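Local coordinates for Rho GTPase-activating protein 5 (Homo sapiens, PDB 5U4V), which probably stimulates GTP hydrolysis by Rho-family GTPases and contains this pG1 pseudoGTPase domain with a G-domain fold, at residues S82-G85 with E86-K90; Q132-A135 with N136-C140; T157-K160 with Q161-G165. One frame throughout, in Å; residues are numbered along the deposited sequence.

Interaction 1 of 3, residues S82-G85 with E86-K90; sequences SFIG and EFIGK
Ile84 and Ile88 share one side-chain shape: each keeps CG1 beside its backbone N (chi1 -71° and -65°), which leaves CG2 anti to that nitrogen. One turn apart on helix 78-96, the two chains therefore lie side by side and point the same way, with CG2 of Ile84 meeting CD1 of Ile88 at 3.5 Å. Phe83 and Phe87 have the same one-turn spacing on another side of the helix, but with CG of each anti to its backbone N. Their contact is looser, CZ of Phe83 standing 4.5 Å from CD2 of Phe87 at an oblique approach. Four main-chain bonds set this spacing, among them Ile88 N to Ile84 O (2.8 Å) and Gly89 N to Gly85 O (2.8 Å). The isoleucines face the interior, where Ile84 touches Cys73 and Phe75 of strand 69-75 as well as Leu134, and Ile88 reaches Leu138. Both phenylalanines rest on Leu14 at the end of strand 8-14. Glu86 extends to the exposed side, and the hydroxyl of Ser82 bonds back to Glu79 O. Buried isoleucines set against exposed Ser82 and Glu86 make this part of the helix amphipathic, and the side-chain pairs between the two segments are apolar.

Interaction 2 of 3, residues Q132-A135 with N136-C140; sequences QQLA and NKLQC
Leu134 and Leu138 meet through their CD1 methyls, 4.0 Å apart, as the two side chains cross obliquely on one flank of helix 124-138. Leu134 directs CG anti to its backbone N (chi1 178°), which carries the branch along the helix toward Leu138. The second apolar touch lies at the helix end, where SG of Cys140 comes back to 4.1 Å from CB of Ala135. What brings the cysteine there is the backbone. A Schellman motif closes the helix, with Gln139 in the positive-phi position (phi 52°), Cys140 N bonded to Ala135 O at 3.1 Å and Gln139 N to Asn136 O at 3.1 Å. Before that turn the ordinary helical bonds run on, as in Leu138 N to Leu134 O, which lies in the carbonyl plane at 3.1 Å. Further out, the leucines pack against helix 78-96, while Ala135 and Cys140 both sit on Leu111 of strand 109-114, and Ala135 also touches Phe142 in the next strand. The Schellman bonds give the amides of Gln139 and Cys140 acceptors in the last turn of the helix, so the chain can turn toward strand 142-145 while Ala135 and Cys140 stay against the sheet.

Interaction 3 of 3, residues T157-K160 with Q161-G165; sequences TQIK and QALRG
Ile159 and Leu163 meet on helix 156-173, the C-terminal helix of this Ras-like G-domain fold, with CG2 of Ile159 at 3.8 Å from CD1 of Leu163. They belong to its inward side, where Ile159 reaches helix 19-28 and Leu163, with Ala162, lies on Phe72 of the sheet. Every carbonyl from Thr157 to Lys160 accepts the amide four residues on. Leu163 N lies in the carbonyl plane of Ile159 at 2.7 Å from its O, and Arg164 N, 2.8 Å from Lys160 O, is tilted out of the Lys160 carbonyl plane. Gln158 and Gln161 run side by side, their amide planes 75° apart. Although OE1 of Gln158 is 3.1 Å from NE2 of Gln161, the angle is too poor for a hydrogen bond. NE2 of Gln158 makes a weak bond to Asp144 O in strand 142-145. The charged end of Arg164 is answered outside the helix by a salt bridge from NH2 to Asp39, in the turn joining strands 36-38 and 41-50. A bend at chi3 (67°) folds the arginine back over its own helix, and one guanidinium face comes to lie across the Lys160 carbonyl, whose O stands 3.8 Å from that plane, offset toward the rim.

All three contacts are short runs along helices flanking one central sheet, the second including a helix end. Interactions 1 and 2 belong to neighbouring helices that pack together: Ile84 CG2 meets Leu134 CD2 at 3.8 Å, and Ile88 CD1 meets Leu138 CD1 at 3.8 Å. Interaction 3 lies apart, its centre about 22 Å from that of interaction 1 and on the opposite side of the chain's centre. Interactions 1 and 3 are partly buried, whereas interaction 2 is a surface contact. Their chemistry follows: purely apolar side-chain pairs in mid-helix for interaction 1, apolar pairs combined with a backbone Schellman cap for interaction 2, and an apolar inner side beside amide and guanidinium groups for interaction 3.

Interaction 1 of 3, residues S82-G85 with E86-K90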
loop_
_atom_site.group_PDB
_atom_site.type_symbol
_atom_site.label_atom_id
_atom_site.label_comp_id
_atom_site.label_asym_id
_atom_site.label_seq_id
_atom_site.Cartn_x
_atom_site.Cartn_y
_atom_site.Cartn_z
ATOM N N SER A 82 4.179 13.598 0.145
ATOM C CA SER A 82 5.604 13.949 0.002
ATOM C C SER A 82 6.517 12.998 0.757
ATOM O O SER A 82 7.526 12.564 0.208
ATOM C CB SER A 82 5.860 15.392 0.467
ATOM O OG SER A 82 5.468 15.566 1.816
ATOM N N PHE A 83 6.166 12.691 2.011
ATOM C CA PHE A 83 6.849 11.672 2.802
ATOM C C PHE A 83 6.989 10.368 2.003
ATOM O O PHE A 83 8.048 9.795 1.966
ATOM C CB PHE A 83 6.083 11.459 4.122
ATOM C CG PHE A 83 6.528 10.266 4.904
ATOM C CD1 PHE A 83 5.969 9.008 4.669
ATOM C CD2 PHE A 83 7.510 10.392 5.874
ATOM C CE1 PHE A 83 6.392 7.891 5.375
ATOM C CE2 PHE A 83 7.960 9.277 6.586
ATOM C CZ PHE A 83 7.397 8.021 6.334
ATOM N N ILE A 84 5.912 9.919 1.374
ATOM C CA ILE A 84 5.909 8.737 0.538
ATOM C C ILE A 84 6.856 8.894 -0.647
ATOM O O ILE A 84 7.694 8.010 -0.904
ATOM C CB ILE A 84 4.506 8.429 -0.025
ATOM C CG1 ILE A 84 3.564 7.915 1.074
ATOM C CG2 ILE A 84 4.593 7.405 -1.140
ATOM C CD1 ILE A 84 2.182 7.658 0.528
ATOM N N GLY A 85 6.692 10.005 -1.378
ATOM C CA GLY A 85 7.614 10.341 -2.470
ATOM C C GLY A 85 9.038 10.345 -1.943
ATOM O O GLY A 85 9.918 9.579 -2.395
ATOM N N GLU A 86 9.225 11.163 -0.913
ATOM C CA GLU A 86 10.512 11.357 -0.311
ATOM C C GLU A 86 11.068 10.040 0.177
ATOM O O GLU A 86 12.259 9.802 0.073
ATOM C CB GLU A 86 10.418 12.387 0.832
ATOM C CG GLU A 86 11.690 12.606 1.642
ATOM C CD GLU A 86 11.743 13.982 2.290
ATOM O OE1 GLU A 86 11.323 14.951 1.620
ATOM O OE2 GLU A 86 12.225 14.096 3.448
ATOM N N PHE A 87 10.212 9.182 0.710
ATOM C CA PHE A 87 10.718 7.934 1.214
ATOM C C PHE A 87 11.064 6.971 0.108
ATOM O O PHE A 87 12.048 6.267 0.198
ATOM C CB PHE A 87 9.765 7.276 2.187
ATOM C CG PHE A 87 10.392 6.152 2.933
ATOM C CD1 PHE A 87 10.441 4.872 2.384
ATOM C CD2 PHE A 87 10.984 6.380 4.172
ATOM C CE1 PHE A 87 11.073 3.823 3.066
ATOM C CE2 PHE A 87 11.609 5.336 4.870
ATOM C CZ PHE A 87 11.626 4.048 4.323
ATOM N N ILE A 88 10.246 6.923 -0.928
ATOM C CA ILE A 88 10.530 6.079 -2.092
ATOM C C ILE A 88 11.836 6.501 -2.761
ATOM O O ILE A 88 12.604 5.652 -3.187
ATOM C CB ILE A 88 9.339 6.036 -3.067
ATOM C CG1 ILE A 88 8.161 5.347 -2.376
ATOM C CG2 ILE A 88 9.675 5.249 -4.313
ATOM C CD1 ILE A 88 6.853 5.545 -3.095
ATOM N N GLY A 89 12.097 7.804 -2.801
ATOM C CA GLY A 89 13.362 8.331 -3.296
ATOM C C GLY A 89 14.604 7.801 -2.578
ATOM O O GLY A 89 15.606 7.481 -3.226
ATOM N N LYS A 90 14.546 7.720 -1.245
ATOM C CA LYS A 90 15.609 7.155 -0.438
ATOM C C LYS A 90 15.881 5.701 -0.827
ATOM O O LYS A 90 17.024 5.311 -1.048
ATOM C CB LYS A 90 15.263 7.278 1.052
ATOM C CG LYS A 90 15.936 6.250 1.961
ATOM C CD LYS A 90 15.459 6.329 3.399
ATOM C CE LYS A 90 15.580 4.976 4.091
ATOM N NZ LYS A 90 15.616 5.095 5.573
#

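Interaction 2 of 3, residues Q132-A135 with N136-C140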
loop_
_atom_site.group_PDB
_atom_site.type_symbol
_atom_site.label_atom_id
_atom_site.label_comp_id
_atom_site.label_asym_id
_atom_site.label_seq_id
_atom_site.Cartn_x
_atom_site.Cartn_y
_atom_site.Cartn_z
ATOM N N GLN A 132 -1.436 10.150 -8.724
ATOM C CA GLN A 132 -1.502 9.418 -9.976
ATOM C C GLN A 132 -0.233 9.546 -10.811
ATOM O O GLN A 132 0.118 8.635 -11.538
ATOM C CB GLN A 132 -2.734 9.850 -10.771
ATOM C CG GLN A 132 -3.032 8.977 -11.974
ATOM C CD GLN A 132 -3.254 7.520 -11.599
ATOM O OE1 GLN A 132 -4.125 7.188 -10.805
ATOM N NE2 GLN A 132 -2.446 6.655 -12.157
ATOM N N GLN A 133 0.456 10.677 -10.707
ATOM C CA GLN A 133 1.748 10.816 -11.368
ATOM C C GLN A 133 2.821 10.024 -10.624
ATOM O O GLN A 133 3.713 9.421 -11.241
ATOM C CB GLN A 133 2.148 12.272 -11.501
ATOM C CG GLN A 133 1.371 13.029 -12.571
ATOM C CD GLN A 133 2.016 14.369 -12.938
ATOM O OE1 GLN A 133 2.669 15.004 -12.108
ATOM N NE2 GLN A 133 1.825 14.810 -14.187
ATOM N N LEU A 134 2.711 9.999 -9.300
ATOM C CA LEU A 134 3.601 9.161 -8.528
ATOM C C LEU A 134 3.346 7.703 -8.917
ATOM O O LEU A 134 4.294 6.965 -9.204
ATOM C CB LEU A 134 3.445 9.394 -7.023
ATOM C CG LEU A 134 4.344 8.484 -6.162
ATOM C CD1 LEU A 134 5.803 8.614 -6.601
ATOM C CD2 LEU A 134 4.225 8.716 -4.649
ATOM N N ALA A 135 2.075 7.314 -8.953
ATOM C CA ALA A 135 1.698 5.939 -9.336
ATOM C C ALA A 135 2.217 5.598 -10.721
ATOM O O ALA A 135 2.758 4.509 -10.942
ATOM C CB ALA A 135 0.190 5.778 -9.297
ATOM N N ASN A 136 2.072 6.544 -11.640
ATOM C CA ASN A 136 2.568 6.359 -13.000
ATOM C C ASN A 136 4.077 6.119 -13.040
ATOM O O ASN A 136 4.539 5.223 -13.744
ATOM C CB ASN A 136 2.214 7.534 -13.877
ATOM C CG ASN A 136 2.550 7.275 -15.321
ATOM O OD1 ASN A 136 2.118 6.272 -15.927
ATOM N ND2 ASN A 136 3.336 8.174 -15.892
ATOM N N LYS A 137 4.826 6.907 -12.266
ATOM C CA LYS A 137 6.274 6.767 -12.218
ATOM C C LYS A 137 6.654 5.365 -11.726
ATOM O O LYS A 137 7.572 4.754 -12.241
ATOM C CB LYS A 137 6.902 7.865 -11.360
ATOM C CG LYS A 137 8.424 7.743 -11.161
ATOM C CD LYS A 137 9.210 9.010 -11.535
ATOM C CE LYS A 137 10.363 9.251 -10.549
ATOM N NZ LYS A 137 11.351 10.272 -11.010
ATOM N N LEU A 138 5.936 4.851 -10.750
ATOM C CA LEU A 138 6.265 3.530 -10.205
ATOM C C LEU A 138 5.579 2.375 -10.971
ATOM O O LEU A 138 5.893 1.220 -10.715
ATOM C CB LEU A 138 5.922 3.456 -8.712
ATOM C CG LEU A 138 6.286 4.680 -7.849
ATOM C CD1 LEU A 138 5.516 4.629 -6.531
ATOM C CD2 LEU A 138 7.791 4.944 -7.611
ATOM N N GLN A 139 4.665 2.698 -11.885
ATOM C CA GLN A 139 3.819 1.706 -12.580
ATOM C C GLN A 139 3.109 0.787 -11.577
ATOM O O GLN A 139 3.187 -0.433 -11.654
ATOM C CB GLN A 139 4.609 0.891 -13.619
ATOM C CG GLN A 139 5.272 1.705 -14.726
ATOM C CD GLN A 139 4.388 2.046 -15.929
ATOM O OE1 GLN A 139 3.202 1.777 -15.957
ATOM N NE2 GLN A 139 4.987 2.691 -16.929
ATOM N N CYS A 140 2.477 1.418 -10.590
ATOM C CA CYS A 140 1.797 0.708 -9.541
ATOM C C CYS A 140 0.339 1.146 -9.512
ATOM O O CYS A 140 0.032 2.276 -9.906
ATOM C CB CYS A 140 2.445 0.965 -8.188
ATOM S SG CYS A 140 2.326 2.663 -7.585
#

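Interaction 3 of 3, residues T157-K160 with Q161-G165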
loop_
_atom_site.group_PDB
_atom_site.type_symbol
_atom_site.label_atom_id
_atom_site.label_comp_id
_atom_site.label_asym_id
_atom_site.label_seq_id
_atom_site.Cartn_x
_atom_site.Cartn_y
_atom_site.Cartn_z
ATOM N N THR A 157 -14.393 -2.546 0.506
ATOM C CA THR A 157 -14.300 -2.847 -0.928
ATOM C C THR A 157 -13.009 -2.278 -1.482
ATOM O O THR A 157 -12.323 -2.933 -2.244
ATOM C CB THR A 157 -15.514 -2.309 -1.729
ATOM O OG1 THR A 157 -16.686 -3.017 -1.329
ATOM C CG2 THR A 157 -15.320 -2.458 -3.235
ATOM N N GLN A 158 -12.666 -1.075 -1.066
ATOM C CA GLN A 158 -11.411 -0.450 -1.504
ATOM C C GLN A 158 -10.149 -1.076 -0.937
ATOM O O GLN A 158 -9.148 -1.181 -1.642
ATOM C CB GLN A 158 -11.467 1.025 -1.248
ATOM C CG GLN A 158 -12.640 1.684 -1.939
ATOM C CD GLN A 158 -12.848 1.164 -3.363
ATOM O OE1 GLN A 158 -13.381 0.078 -3.562
ATOM N NE2 GLN A 158 -12.408 1.937 -4.345
ATOM N N ILE A 159 -10.199 -1.530 0.309
ATOM C CA ILE A 159 -9.093 -2.322 0.850
ATOM C C ILE A 159 -8.834 -3.548 -0.029
ATOM O O ILE A 159 -7.713 -3.869 -0.394
ATOM C CB ILE A 159 -9.338 -2.705 2.339
ATOM C CG1 ILE A 159 -9.459 -1.437 3.213
ATOM C CG2 ILE A 159 -8.207 -3.502 2.933
ATOM C CD1 ILE A 159 -8.318 -0.477 3.032
ATOM N N LYS A 160 -9.909 -4.188 -0.431
ATOM C CA LYS A 160 -9.843 -5.407 -1.209
ATOM C C LYS A 160 -9.214 -5.177 -2.558
ATOM O O LYS A 160 -8.403 -5.991 -2.971
ATOM C CB LYS A 160 -11.233 -6.041 -1.333
ATOM C CG LYS A 160 -11.656 -6.747 -0.069
ATOM C CD LYS A 160 -13.178 -6.999 -0.046
ATOM C CE LYS A 160 -13.622 -7.620 1.273
ATOM N NZ LYS A 160 -15.011 -7.243 1.640
ATOM N N GLN A 161 -9.587 -4.071 -3.225
ATOM C CA GLN A 161 -9.024 -3.729 -4.505
ATOM C C GLN A 161 -7.530 -3.514 -4.366
ATOM O O GLN A 161 -6.746 -4.029 -5.157
ATOM C CB GLN A 161 -9.668 -2.456 -5.069
ATOM C CG GLN A 161 -11.073 -2.612 -5.617
ATOM C CD GLN A 161 -11.673 -1.256 -6.046
ATOM O OE1 GLN A 161 -10.967 -0.227 -6.121
ATOM N NE2 GLN A 161 -12.987 -1.245 -6.352
ATOM N N ALA A 162 -7.168 -2.729 -3.358
ATOM C CA ALA A 162 -5.765 -2.445 -3.021
ATOM C C ALA A 162 -5.012 -3.732 -2.773
ATOM O O ALA A 162 -3.863 -3.884 -3.216
ATOM C CB ALA A 162 -5.695 -1.571 -1.776
ATOM N N LEU A 163 -5.671 -4.638 -2.051
ATOM C CA LEU A 163 -5.090 -5.929 -1.709
ATOM C C LEU A 163 -4.906 -6.795 -2.938
ATOM O O LEU A 163 -3.834 -7.391 -3.114
ATOM C CB LEU A 163 -5.932 -6.643 -0.687
ATOM C CG LEU A 163 -5.689 -6.188 0.749
ATOM C CD1 LEU A 163 -6.790 -6.800 1.636
ATOM C CD2 LEU A 163 -4.272 -6.583 1.233
ATOM N N ARG A 164 -5.913 -6.821 -3.817
ATOM C CA ARG A 164 -5.748 -7.588 -5.015
ATOM C C ARG A 164 -4.767 -6.944 -5.975
ATOM O O ARG A 164 -4.103 -7.630 -6.749
ATOM C CB ARG A 164 -7.076 -7.942 -5.637
ATOM C CG ARG A 164 -7.868 -6.794 -6.188
ATOM C CD ARG A 164 -9.059 -7.345 -6.957
ATOM N NE ARG A 164 -10.019 -7.998 -6.095
ATOM C CZ ARG A 164 -11.053 -7.402 -5.524
ATOM N NH1 ARG A 164 -11.295 -6.119 -5.712
ATOM N NH2 ARG A 164 -11.893 -8.124 -4.779
ATOM N N GLY A 165 -4.623 -5.623 -5.872
ATOM C CA GLY A 165 -3.551 -4.933 -6.557
ATOM C C GLY A 165 -2.190 -5.582 -6.253
ATOM O O GLY A 165 -1.542 -6.132 -7.168
#